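Local coordinates for periplasmic binding protein (Sulfurospirillum deleyianum, PDB 4PAG) that probably captures a solute in the periplasm and hands it to an ABC transporter, and here carries a bound histidine, at residues R22-A27 with P41-N46; P28-M33 with V92-D97; Y35-T40 with R136-E141; A88-I93 with I112-L117. All coordinates share one frame; numbering follows the deposited sequence.

From the N terminus, strand 23-25 leads into helix 28-37, and contact 1 closes the first loop when the chain returns at P41-N46 alongside R22-A27. Contact 2 spans a longer excursion, setting the start of helix 28-37 against strand 92-96, and so crosses contact 1. Contact 4 begins on that same strand, sharing V92 and I93, and closes the beta-alpha-beta unit that runs through helix 99-112 to strand 116-119; it follows contact 1 in series. Contact 3 joins the end of helix 28-37 to the end of helix 127-138, enclosing contact 4 while crossing contacts 1 and 2. Together they tie one three-stranded parallel sheet to its flanking helices.

Contact 1: R22-A27 with P41-N46; sequences RIYGSA and PLIGVN
P41 opens the exchange by offering its carbonyl to strand 23-25: I23 N bonds to P41 O at 2.8 Å. The proline ring lies against the strand as well, CG of P41 being 3.9 Å from CG2 of I23. L42 turns its CB away, yet CD2 comes back near the same isoleucine methyl. I43 then returns a backbone bond, its N donating to I23 O at 3.0 Å. With I43 CG1 placed between the backbone N and the carbonyl carbon (chi1 64°), CD1 reaches Y24 CB at 3.7 Å. The other branch, I43 CG2, sits over one face of the R22 guanidinium, 3.8 Å from NH2, which itself bonds to A88 O. At G44 direct pairing gives way to a water that donates to G44 O and accepts from G25 N. N46 resumes contact: ND2 meets G25 O at 2.8 Å in a nearly straight bond (178°), within the plane of its own amide, while OD1 is held by S31 OG. A leucine in its place would probably leave G25 O and S31 OG without their amide partner and let the strand-to-helix turn shift. A single bridge thus lays an irregular segment, running roughly the same way, along the outermost strand of a parallel alpha/beta sheet, in a periplasmic binding protein of the chelatase clan.

Contact 2: P28-M33 with V92-D97; sequences PPISFM and VIITWD
P29 and W96 meet at about a right angle, the corner of the pyrrolidine, CG, set over one face of the indole. This CG of P29 stands 3.8 Å from the centroid of the W96 six-membered ring and only 17° off the normal, a CH-pi contact in which CG leans toward the CE3-CZ3 side. The indole is swung out to meet it because W96 CG stands anti to the backbone N (chi1 -178°), and W96 NE1 is held by D122 OD1. One residue further along the helix, I30 faces the strand with both of its branches. CG2 of I30 approaches CG2 of I94 at 3.6 Å, and these two side chains also cross nearly perpendicularly. The same I30 methyl lies 3.5 Å from I94 O, so it rests on the strand backbone as much as on a side chain. The longer branch bends toward W96, with I30 CD1 4.2 Å from W96 CB and 3.9 Å from T95 O. No hydrogen bond joins the two segments; apolar side chains pack on each other and on the strand's backbone. The axes of the segments 28-33 and 92-96 approach to 7.9 Å, at 130°. I30 continues onto V119 of strand 116-119, while T95 turns away to helix 99-112, which lies beyond the strand. M33 of helix 28-37 and I94 of the strand both touch L134, so helix 127-138 packs against both.

Contact 3: Y35-T40 with R136-E141; sequences YVIDDT and RVMQKE
I37 touches K140 through CG2, which lies 3.6 Å from K140 CB as the two side chains slide past each other in opposite directions. The same methyl meets the selenium of the selenomethionine M138, CG2 to SE being 4.0 Å. M138 is bent at its third torsion, and its CE ends 3.6 Å from D38 O, close to D38 CB as well. K140 folds across D38 at about a right angle: CD stands 3.9 Å from D38 OD2, and NZ is 4.1 Å from that oxygen, too far for a salt bridge. The carboxylate is positioned from its own segment, since D38 OD1 accepts from both T40 N and T40 OG1; the backbone bond makes an Asx turn just past the helix end. In the other segment Q139, with positive phi, forms a Schellman motif, after which the chain reaches K140. An alanine in place of the aspartate is likely to leave T40 N and OG1 without this acceptor, unpinning the turn and stripping K140 of its nearby negative charge. The chemistry is therefore mixed: apolar contact around I37 and M138, with a longer-range attraction that would probably favour the ionised forms of D38 and K140.

Contact 4: A88-I93 with I112-L117; sequences AKPDVI and ISIPAL
I93 and A116 form the tight part of this contact, where I93 bonds to the residues flanking A116, the parallel bridge pattern. I93 N donates to P115 O at 2.9 Å, and L117 N donates to I93 O at the same length. The CA-H of A116 adds a contact to I93 O, with CA and O 3.1 Å apart. On the sheet face shared by I93 and A116, CB meets CB at 4.1 Å. I114 packs beside I93: its CG2, anti to the backbone N, lies 3.9 Å from I93 CG1, the two isoleucines crossing at about a right angle. The same I114 methyl reaches P90 O at 3.5 Å. This pairing completes the beta-alpha-beta crossover in which strand 92-96, helix 99-112 and strand 116-119 follow one another, an element of the alpha/beta lobe of these binding proteins. V92, its CG2 4.1 Å from L117 CG, continues the apolar contact toward L117, which in turn packs on Y133 and V137 of helix 127-138. Toward solvent the fit relaxes. P115 is exposed and lays its ring along the backbone of D91, with CG 3.9 Å from D91 O. D91 points its CB away from the I112-L117 segment, and its OD2 accepts from T21 N and R22 N.

Contact 1: R22-A27 with P41-N46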
loop_
_atom_site.group_PDB
_atom_site.type_symbol
_atom_site.label_atom_id
_atom_site.label_comp_id
_atom_site.label_asym_id
_atom_site.label_seq_id
_atom_site.Cartn_x
_atom_site.Cartn_y
_atom_site.Cartn_z
ATOM N N ARG A 22 22.862 -5.844 5.046
ATOM C CA ARG A 22 22.555 -4.526 4.480
ATOM C C ARG A 22 21.632 -4.717 3.281
ATOM O O ARG A 22 21.960 -5.459 2.362
ATOM C CB ARG A 22 23.840 -3.808 4.041
ATOM C CG ARG A 22 24.901 -3.674 5.129
ATOM C CD ARG A 22 26.144 -2.938 4.635
ATOM N NE ARG A 22 25.865 -1.534 4.314
ATOM C CZ ARG A 22 25.766 -0.543 5.208
ATOM N NH1 ARG A 22 25.927 -0.769 6.512
ATOM N NH2 ARG A 22 25.500 0.693 4.797
ATOM N N ILE A 23 20.477 -4.059 3.290
ATOM C CA ILE A 23 19.498 -4.229 2.219
ATOM C C ILE A 23 18.867 -2.882 1.895
ATOM O O ILE A 23 18.835 -1.993 2.734
ATOM C CB ILE A 23 18.423 -5.278 2.610
ATOM C CG1 ILE A 23 17.594 -5.715 1.399
ATOM C CG2 ILE A 23 17.496 -4.755 3.703
ATOM C CD1 ILE A 23 16.798 -6.989 1.640
ATOM N N TYR A 24 18.393 -2.734 0.668
ATOM C CA TYR A 24 17.746 -1.509 0.223
ATOM C C TYR A 24 16.534 -1.884 -0.620
ATOM O O TYR A 24 16.617 -2.759 -1.480
ATOM C CB TYR A 24 18.743 -0.661 -0.571
ATOM C CG TYR A 24 18.155 0.516 -1.316
ATOM C CD1 TYR A 24 17.683 1.637 -0.643
ATOM C CD2 TYR A 24 18.086 0.511 -2.708
ATOM C CE1 TYR A 24 17.142 2.715 -1.338
ATOM C CE2 TYR A 24 17.556 1.583 -3.406
ATOM C CZ TYR A 24 17.085 2.687 -2.717
ATOM O OH TYR A 24 16.556 3.756 -3.426
ATOM N N GLY A 25 15.406 -1.240 -0.339
ATOM C CA GLY A 25 14.204 -1.391 -1.145
ATOM C C GLY A 25 14.094 -0.229 -2.109
ATOM O O GLY A 25 14.370 0.906 -1.740
ATOM N N SER A 26 13.674 -0.518 -3.337
ATOM C CA SER A 26 13.684 0.467 -4.424
ATOM C C SER A 26 12.607 1.557 -4.307
ATOM O O SER A 26 12.702 2.600 -4.957
ATOM C CB SER A 26 13.530 -0.257 -5.765
ATOM O OG SER A 26 12.190 -0.691 -5.963
ATOM N N ALA A 27 11.584 1.304 -3.494
ATOM C CA ALA A 27 10.450 2.205 -3.364
ATOM C C ALA A 27 9.688 1.900 -2.069
ATOM O O ALA A 27 9.857 0.829 -1.497
ATOM C CB ALA A 27 9.533 2.053 -4.562
ATOM N N PRO A 41 18.537 -4.576 8.862
ATOM C CA PRO A 41 19.475 -4.385 7.741
ATOM C C PRO A 41 19.172 -3.233 6.756
ATOM O O PRO A 41 19.953 -3.021 5.833
ATOM C CB PRO A 41 19.416 -5.722 7.017
ATOM C CG PRO A 41 18.038 -6.226 7.275
ATOM C CD PRO A 41 17.569 -5.655 8.591
ATOM N N LEU A 42 18.075 -2.498 6.930
ATOM C CA LEU A 42 17.762 -1.402 6.004
ATOM C C LEU A 42 18.807 -0.288 6.053
ATOM O O LEU A 42 19.089 0.242 7.115
ATOM C CB LEU A 42 16.395 -0.788 6.306
ATOM C CG LEU A 42 15.177 -1.468 5.704
ATOM C CD1 LEU A 42 13.931 -0.865 6.334
ATOM C CD2 LEU A 42 15.156 -1.312 4.190
ATOM N N ILE A 43 19.356 0.073 4.898
ATOM C CA ILE A 43 20.373 1.133 4.820
ATOM C C ILE A 43 19.776 2.535 4.736
ATOM O O ILE A 43 20.479 3.526 4.956
ATOM C CB ILE A 43 21.299 0.945 3.595
ATOM C CG1 ILE A 43 20.516 1.074 2.283
ATOM C CG2 ILE A 43 21.995 -0.400 3.660
ATOM C CD1 ILE A 43 21.370 1.410 1.080
ATOM N N GLY A 44 18.487 2.611 4.407
ATOM C CA GLY A 44 17.827 3.873 4.152
ATOM C C GLY A 44 16.372 3.693 3.754
ATOM O O GLY A 44 15.914 2.567 3.523
ATOM N N VAL A 45 15.649 4.812 3.704
ATOM C CA VAL A 45 14.271 4.840 3.229
ATOM C C VAL A 45 14.236 5.594 1.888
ATOM O O VAL A 45 15.248 6.172 1.458
ATOM C CB VAL A 45 13.308 5.482 4.264
ATOM C CG1 VAL A 45 13.208 4.615 5.510
ATOM C CG2 VAL A 45 13.740 6.894 4.640
ATOM N N ASN A 46 13.082 5.577 1.224
ATOM C CA ASN A 46 12.941 6.190 -0.097
ATOM C C ASN A 46 12.411 7.616 -0.016
ATOM O O ASN A 46 12.792 8.465 -0.818
ATOM C CB ASN A 46 12.013 5.349 -0.978
ATOM C CG ASN A 46 12.406 3.894 -1.001
ATOM O OD1 ASN A 46 11.749 3.059 -0.381
ATOM N ND2 ASN A 46 13.508 3.585 -1.678
HETATM O O HOH W 1 14.914 0.910 1.486
#

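Contact 2: P28-M33 with V92-D97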
loop_
_atom_site.group_PDB
_atom_site.type_symbol
_atom_site.label_atom_id
_atom_site.label_comp_id
_atom_site.label_asym_id
_atom_site.label_seq_id
_atom_site.Cartn_x
_atom_site.Cartn_y
_atom_site.Cartn_z
ATOM N N PRO A 28 8.832 2.831 -1.610
ATOM C CA PRO A 28 8.163 2.619 -0.328
ATOM C C PRO A 28 7.380 1.297 -0.176
ATOM O O PRO A 28 7.422 0.709 0.901
ATOM C CB PRO A 28 7.249 3.846 -0.208
ATOM C CG PRO A 28 7.971 4.905 -0.962
ATOM C CD PRO A 28 8.557 4.180 -2.144
ATOM N N PRO A 29 6.690 0.814 -1.235
ATOM C CA PRO A 29 6.033 -0.493 -1.062
ATOM C C PRO A 29 7.008 -1.577 -0.576
ATOM O O PRO A 29 6.645 -2.442 0.236
ATOM C CB PRO A 29 5.545 -0.833 -2.480
ATOM C CG PRO A 29 5.458 0.471 -3.187
ATOM C CD PRO A 29 6.543 1.323 -2.608
ATOM N N ILE A 30 8.241 -1.512 -1.068
ATOM C CA ILE A 30 9.264 -2.501 -0.733
ATOM C C ILE A 30 9.902 -2.223 0.621
ATOM O O ILE A 30 10.031 -3.123 1.451
ATOM C CB ILE A 30 10.388 -2.548 -1.787
ATOM C CG1 ILE A 30 9.824 -2.630 -3.213
ATOM C CG2 ILE A 30 11.329 -3.709 -1.493
ATOM C CD1 ILE A 30 8.926 -3.821 -3.489
ATOM N N SER A 31 10.323 -0.980 0.831
ATOM C CA SER A 31 10.910 -0.574 2.096
ATOM C C SER A 31 9.959 -0.826 3.273
ATOM O O SER A 31 10.393 -1.327 4.301
ATOM C CB SER A 31 11.338 0.894 2.036
ATOM O OG SER A 31 12.329 1.035 1.026
ATOM N N PHE A 32 8.671 -0.504 3.116
ATOM C CA PHE A 32 7.691 -0.739 4.189
ATOM C C PHE A 32 7.579 -2.228 4.526
ATOM O O PHE A 32 7.462 -2.603 5.686
ATOM C CB PHE A 32 6.305 -0.187 3.809
ATOM C CG PHE A 32 6.193 1.322 3.812
ATOM C CD1 PHE A 32 7.298 2.153 3.950
ATOM C CD2 PHE A 32 4.946 1.913 3.635
ATOM C CE1 PHE A 32 7.153 3.538 3.938
ATOM C CE2 PHE A 32 4.798 3.295 3.622
ATOM C CZ PHE A 32 5.902 4.108 3.765
HETATM N N MSE A 33 7.620 -3.075 3.507
HETATM C CA MSE A 33 7.505 -4.526 3.687
HETATM C C MSE A 33 8.735 -5.099 4.355
HETATM O O MSE A 33 8.638 -5.966 5.235
HETATM C CB MSE A 33 7.274 -5.133 2.306
HETATM C CG MSE A 33 7.118 -6.644 2.345
HETATM SE SE MSE A 33 6.299 -7.247 0.654
HETATM C CE MSE A 33 7.309 -6.190 -0.655
ATOM N N VAL A 92 22.055 -6.574 -1.248
ATOM C CA VAL A 92 21.082 -6.799 -2.308
ATOM C C VAL A 92 20.086 -5.636 -2.332
ATOM O O VAL A 92 19.867 -4.980 -1.308
ATOM C CB VAL A 92 20.371 -8.163 -2.121
ATOM C CG1 VAL A 92 19.489 -8.155 -0.880
ATOM C CG2 VAL A 92 19.570 -8.543 -3.357
ATOM N N ILE A 93 19.531 -5.367 -3.511
ATOM C CA ILE A 93 18.466 -4.382 -3.683
ATOM C C ILE A 93 17.209 -5.141 -4.107
ATOM O O ILE A 93 17.262 -5.995 -4.983
ATOM C CB ILE A 93 18.827 -3.336 -4.760
ATOM C CG1 ILE A 93 20.060 -2.538 -4.327
ATOM C CG2 ILE A 93 17.649 -2.397 -5.028
ATOM C CD1 ILE A 93 20.609 -1.624 -5.401
ATOM N N ILE A 94 16.093 -4.845 -3.456
ATOM C CA ILE A 94 14.821 -5.434 -3.799
ATOM C C ILE A 94 14.007 -4.365 -4.516
ATOM O O ILE A 94 13.819 -3.274 -3.983
ATOM C CB ILE A 94 14.052 -5.903 -2.548
ATOM C CG1 ILE A 94 14.918 -6.811 -1.659
ATOM C CG2 ILE A 94 12.778 -6.613 -2.957
ATOM C CD1 ILE A 94 15.383 -8.096 -2.313
ATOM N N THR A 95 13.531 -4.673 -5.718
ATOM C CA THR A 95 12.776 -3.707 -6.507
ATOM C C THR A 95 11.314 -4.088 -6.720
ATOM O O THR A 95 10.901 -5.233 -6.504
ATOM C CB THR A 95 13.429 -3.441 -7.879
ATOM O OG1 THR A 95 13.174 -4.530 -8.771
ATOM C CG2 THR A 95 14.918 -3.244 -7.737
ATOM N N TRP A 96 10.550 -3.090 -7.154
ATOM C CA TRP A 96 9.126 -3.218 -7.445
ATOM C C TRP A 96 8.948 -3.635 -8.915
ATOM O O TRP A 96 9.300 -2.892 -9.819
ATOM C CB TRP A 96 8.484 -1.864 -7.132
ATOM C CG TRP A 96 7.013 -1.715 -7.297
ATOM C CD1 TRP A 96 6.101 -2.670 -7.635
ATOM C CD2 TRP A 96 6.276 -0.512 -7.078
ATOM N NE1 TRP A 96 4.839 -2.122 -7.667
ATOM C CE2 TRP A 96 4.924 -0.796 -7.333
ATOM C CE3 TRP A 96 6.639 0.791 -6.725
ATOM C CZ2 TRP A 96 3.924 0.172 -7.222
ATOM C CZ3 TRP A 96 5.646 1.753 -6.611
ATOM C CH2 TRP A 96 4.306 1.437 -6.868
ATOM N N ASP A 97 8.439 -4.848 -9.131
ATOM C CA ASP A 97 8.254 -5.404 -10.477
ATOM C C ASP A 97 6.914 -4.949 -11.044
ATOM O O ASP A 97 5.902 -5.631 -10.873
ATOM C CB ASP A 97 8.313 -6.942 -10.426
ATOM C CG ASP A 97 8.120 -7.601 -11.787
ATOM O OD1 ASP A 97 7.986 -6.894 -12.808
ATOM O OD2 ASP A 97 8.111 -8.852 -11.827
#

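Contact 3: Y35-T40 with R136-E141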
loop_
_atom_site.group_PDB
_atom_site.type_symbol
_atom_site.label_atom_id
_atom_site.label_comp_id
_atom_site.label_asym_id
_atom_site.label_seq_id
_atom_site.Cartn_x
_atom_site.Cartn_y
_atom_site.Cartn_z
ATOM N N TYR A 35 10.573 -3.456 6.376
ATOM C CA TYR A 35 10.474 -2.988 7.758
ATOM C C TYR A 35 9.781 -4.018 8.656
ATOM O O TYR A 35 10.298 -4.363 9.714
ATOM C CB TYR A 35 9.762 -1.623 7.885
ATOM C CG TYR A 35 9.544 -1.325 9.338
ATOM C CD1 TYR A 35 10.560 -0.779 10.116
ATOM C CD2 TYR A 35 8.371 -1.710 9.969
ATOM C CE1 TYR A 35 10.394 -0.593 11.479
ATOM C CE2 TYR A 35 8.196 -1.534 11.322
ATOM C CZ TYR A 35 9.203 -0.971 12.075
ATOM O OH TYR A 35 9.005 -0.789 13.424
ATOM N N VAL A 36 8.610 -4.496 8.242
ATOM C CA VAL A 36 7.832 -5.388 9.100
ATOM C C VAL A 36 8.454 -6.784 9.225
ATOM O O VAL A 36 8.179 -7.477 10.185
ATOM C CB VAL A 36 6.327 -5.473 8.708
ATOM C CG1 VAL A 36 5.626 -4.156 9.025
ATOM C CG2 VAL A 36 6.133 -5.867 7.254
ATOM N N ILE A 37 9.292 -7.188 8.268
ATOM C CA ILE A 37 10.048 -8.434 8.399
ATOM C C ILE A 37 11.211 -8.207 9.375
ATOM O O ILE A 37 11.308 -8.881 10.403
ATOM C CB ILE A 37 10.548 -8.961 7.037
ATOM C CG1 ILE A 37 9.361 -9.305 6.138
ATOM C CG2 ILE A 37 11.429 -10.200 7.218
ATOM C CD1 ILE A 37 9.746 -9.531 4.692
ATOM N N ASP A 38 12.078 -7.248 9.065
ATOM C CA ASP A 38 13.179 -6.880 9.962
ATOM C C ASP A 38 13.806 -5.580 9.469
ATOM O O ASP A 38 14.326 -5.526 8.359
ATOM C CB ASP A 38 14.234 -7.996 9.999
ATOM C CG ASP A 38 15.371 -7.712 10.963
ATOM O OD1 ASP A 38 15.251 -6.817 11.828
ATOM O OD2 ASP A 38 16.407 -8.392 10.850
ATOM N N ASP A 39 13.747 -4.536 10.288
ATOM C CA ASP A 39 14.292 -3.233 9.903
ATOM C C ASP A 39 15.809 -3.144 10.067
ATOM O O ASP A 39 16.445 -2.265 9.481
ATOM C CB ASP A 39 13.609 -2.112 10.690
ATOM C CG ASP A 39 13.870 -2.189 12.175
ATOM O OD1 ASP A 39 13.708 -3.291 12.748
ATOM O OD2 ASP A 39 14.220 -1.147 12.769
ATOM N N THR A 40 16.384 -4.067 10.835
ATOM C CA THR A 40 17.807 -4.022 11.165
ATOM C C THR A 40 18.705 -3.790 9.936
ATOM O O THR A 40 19.516 -2.873 9.946
ATOM C CB THR A 40 18.246 -5.284 11.934
ATOM O OG1 THR A 40 17.363 -5.488 13.043
ATOM C CG2 THR A 40 19.658 -5.134 12.454
ATOM N N ARG A 136 13.173 -15.925 2.692
ATOM C CA ARG A 136 14.297 -16.751 2.228
ATOM C C ARG A 136 15.500 -15.867 1.913
ATOM O O ARG A 136 16.613 -16.164 2.331
ATOM C CB ARG A 136 13.913 -17.582 0.997
ATOM C CG ARG A 136 12.901 -18.684 1.283
ATOM C CD ARG A 136 12.405 -19.374 0.016
ATOM N NE ARG A 136 10.991 -19.721 0.136
ATOM C CZ ARG A 136 10.028 -19.254 -0.652
ATOM N NH1 ARG A 136 10.316 -18.441 -1.655
ATOM N NH2 ARG A 136 8.775 -19.627 -0.449
ATOM N N VAL A 137 15.263 -14.774 1.190
ATOM C CA VAL A 137 16.321 -13.807 0.869
ATOM C C VAL A 137 17.035 -13.299 2.128
ATOM O O VAL A 137 18.266 -13.375 2.233
ATOM C CB VAL A 137 15.772 -12.608 0.055
ATOM C CG1 VAL A 137 16.838 -11.536 -0.125
ATOM C CG2 VAL A 137 15.264 -13.071 -1.305
HETATM N N MSE A 138 16.249 -12.833 3.093
HETATM C CA MSE A 138 16.771 -12.210 4.295
HETATM C C MSE A 138 17.136 -13.187 5.409
HETATM O O MSE A 138 17.639 -12.767 6.437
HETATM C CB MSE A 138 15.691 -11.231 4.800
HETATM C CG MSE A 138 15.431 -10.065 3.846
HETATM SE SE MSE A 138 13.965 -8.895 4.471
HETATM C CE MSE A 138 14.924 -8.220 6.062
ATOM N N GLN A 139 16.875 -14.480 5.225
ATOM C CA GLN A 139 17.017 -15.488 6.289
ATOM C C GLN A 139 16.191 -15.113 7.520
ATOM O O GLN A 139 16.666 -15.217 8.653
ATOM C CB GLN A 139 18.487 -15.687 6.679
ATOM C CG GLN A 139 19.416 -16.048 5.528
ATOM C CD GLN A 139 19.498 -17.536 5.282
ATOM O OE1 GLN A 139 18.487 -18.236 5.334
ATOM N NE2 GLN A 139 20.705 -18.034 5.014
ATOM N N LYS A 140 14.963 -14.662 7.273
ATOM C CA LYS A 140 13.998 -14.313 8.310
ATOM C C LYS A 140 12.713 -15.096 8.017
ATOM O O LYS A 140 11.599 -14.537 7.961
ATOM C CB LYS A 140 13.726 -12.805 8.286
ATOM C CG LYS A 140 14.906 -11.935 8.707
ATOM C CD LYS A 140 15.303 -12.116 10.167
ATOM C CE LYS A 140 14.132 -11.866 11.101
ATOM N NZ LYS A 140 14.563 -11.694 12.511
ATOM N N GLU A 141 12.882 -16.400 7.836
ATOM C CA GLU A 141 11.831 -17.257 7.320
ATOM C C GLU A 141 10.640 -17.377 8.284
ATOM O O GLU A 141 9.493 -17.268 7.861
ATOM C CB GLU A 141 12.375 -18.657 6.984
ATOM C CG GLU A 141 13.482 -18.690 5.933
ATOM C CD GLU A 141 14.895 -18.701 6.522
ATOM O OE1 GLU A 141 15.122 -18.185 7.652
ATOM O OE2 GLU A 141 15.795 -19.228 5.835
#

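Contact 4: A88-I93 with I112-L117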
loop_
_atom_site.group_PDB
_atom_site.type_symbol
_atom_site.label_atom_id
_atom_site.label_comp_id
_atom_site.label_asym_id
_atom_site.label_seq_id
_atom_site.Cartn_x
_atom_site.Cartn_y
_atom_site.Cartn_z
ATOM N N ALA A 88 26.609 3.087 -0.019
ATOM C CA ALA A 88 26.098 2.413 1.185
ATOM C C ALA A 88 26.264 0.892 1.171
ATOM O O ALA A 88 26.078 0.247 2.206
ATOM C CB ALA A 88 24.637 2.766 1.405
ATOM N N LYS A 89 26.580 0.324 0.007
ATOM C CA LYS A 89 26.924 -1.099 -0.104
ATOM C C LYS A 89 25.843 -2.030 0.450
ATOM O O LYS A 89 26.105 -2.815 1.366
ATOM C CB LYS A 89 28.256 -1.394 0.610
ATOM C CG LYS A 89 29.447 -0.563 0.146
ATOM C CD LYS A 89 30.134 -1.165 -1.071
ATOM C CE LYS A 89 31.365 -0.366 -1.480
ATOM N NZ LYS A 89 32.428 -0.368 -0.435
ATOM N N PRO A 90 24.621 -1.954 -0.098
ATOM C CA PRO A 90 23.676 -2.991 0.292
ATOM C C PRO A 90 24.114 -4.326 -0.307
ATOM O O PRO A 90 24.647 -4.341 -1.416
ATOM C CB PRO A 90 22.366 -2.519 -0.336
ATOM C CG PRO A 90 22.782 -1.742 -1.531
ATOM C CD PRO A 90 24.100 -1.101 -1.181
ATOM N N ASP A 91 23.918 -5.425 0.422
ATOM C CA ASP A 91 24.197 -6.771 -0.122
ATOM C C ASP A 91 23.275 -7.096 -1.299
ATOM O O ASP A 91 23.649 -7.815 -2.224
ATOM C CB ASP A 91 24.032 -7.846 0.958
ATOM C CG ASP A 91 24.966 -7.641 2.144
ATOM O OD1 ASP A 91 26.135 -7.279 1.920
ATOM O OD2 ASP A 91 24.532 -7.842 3.301
ATOM N N VAL A 92 22.055 -6.574 -1.248
ATOM C CA VAL A 92 21.082 -6.799 -2.308
ATOM C C VAL A 92 20.086 -5.636 -2.332
ATOM O O VAL A 92 19.867 -4.980 -1.308
ATOM C CB VAL A 92 20.371 -8.163 -2.121
ATOM C CG1 VAL A 92 19.489 -8.155 -0.880
ATOM C CG2 VAL A 92 19.570 -8.543 -3.357
ATOM N N ILE A 93 19.531 -5.367 -3.511
ATOM C CA ILE A 93 18.466 -4.382 -3.683
ATOM C C ILE A 93 17.209 -5.141 -4.107
ATOM O O ILE A 93 17.262 -5.995 -4.983
ATOM C CB ILE A 93 18.827 -3.336 -4.760
ATOM C CG1 ILE A 93 20.060 -2.538 -4.327
ATOM C CG2 ILE A 93 17.649 -2.397 -5.028
ATOM C CD1 ILE A 93 20.609 -1.624 -5.401
ATOM N N ILE A 112 24.634 0.815 -11.366
ATOM C CA ILE A 112 25.010 0.595 -9.967
ATOM C C ILE A 112 25.821 -0.680 -9.766
ATOM O O ILE A 112 26.753 -0.694 -8.962
ATOM C CB ILE A 112 23.751 0.538 -9.060
ATOM C CG1 ILE A 112 23.099 1.919 -8.963
ATOM C CG2 ILE A 112 24.079 0.028 -7.663
ATOM C CD1 ILE A 112 24.027 3.018 -8.489
ATOM N N SER A 113 25.447 -1.747 -10.468
ATOM C CA SER A 113 26.155 -3.030 -10.385
ATOM C C SER A 113 26.131 -3.632 -8.966
ATOM O O SER A 113 27.146 -4.097 -8.457
ATOM C CB SER A 113 27.592 -2.880 -10.928
ATOM O OG SER A 113 28.402 -4.001 -10.625
ATOM N N ILE A 114 24.954 -3.592 -8.339
ATOM C CA ILE A 114 24.676 -4.300 -7.083
ATOM C C ILE A 114 23.632 -5.368 -7.420
ATOM O O ILE A 114 22.729 -5.092 -8.204
ATOM C CB ILE A 114 24.095 -3.348 -6.007
ATOM C CG1 ILE A 114 25.125 -2.285 -5.587
ATOM C CG2 ILE A 114 23.614 -4.125 -4.778
ATOM C CD1 ILE A 114 26.152 -2.760 -4.585
ATOM N N PRO A 115 23.747 -6.584 -6.849
ATOM C CA PRO A 115 22.719 -7.613 -7.064
ATOM C C PRO A 115 21.300 -7.107 -6.774
ATOM O O PRO A 115 21.082 -6.453 -5.758
ATOM C CB PRO A 115 23.103 -8.693 -6.049
ATOM C CG PRO A 115 24.580 -8.560 -5.922
ATOM C CD PRO A 115 24.853 -7.088 -6.015
ATOM N N ALA A 116 20.347 -7.400 -7.655
ATOM C CA ALA A 116 18.983 -6.913 -7.452
ATOM C C ALA A 116 17.916 -7.930 -7.845
ATOM O O ALA A 116 18.020 -8.598 -8.883
ATOM C CB ALA A 116 18.775 -5.602 -8.194
ATOM N N LEU A 117 16.901 -8.045 -6.990
ATOM C CA LEU A 117 15.754 -8.907 -7.227
ATOM C C LEU A 117 14.551 -8.019 -7.384
ATOM O O LEU A 117 14.561 -6.877 -6.929
ATOM C CB LEU A 117 15.530 -9.835 -6.040
ATOM C CG LEU A 117 16.781 -10.547 -5.515
ATOM C CD1 LEU A 117 16.448 -11.406 -4.308
ATOM C CD2 LEU A 117 17.421 -11.379 -6.611
#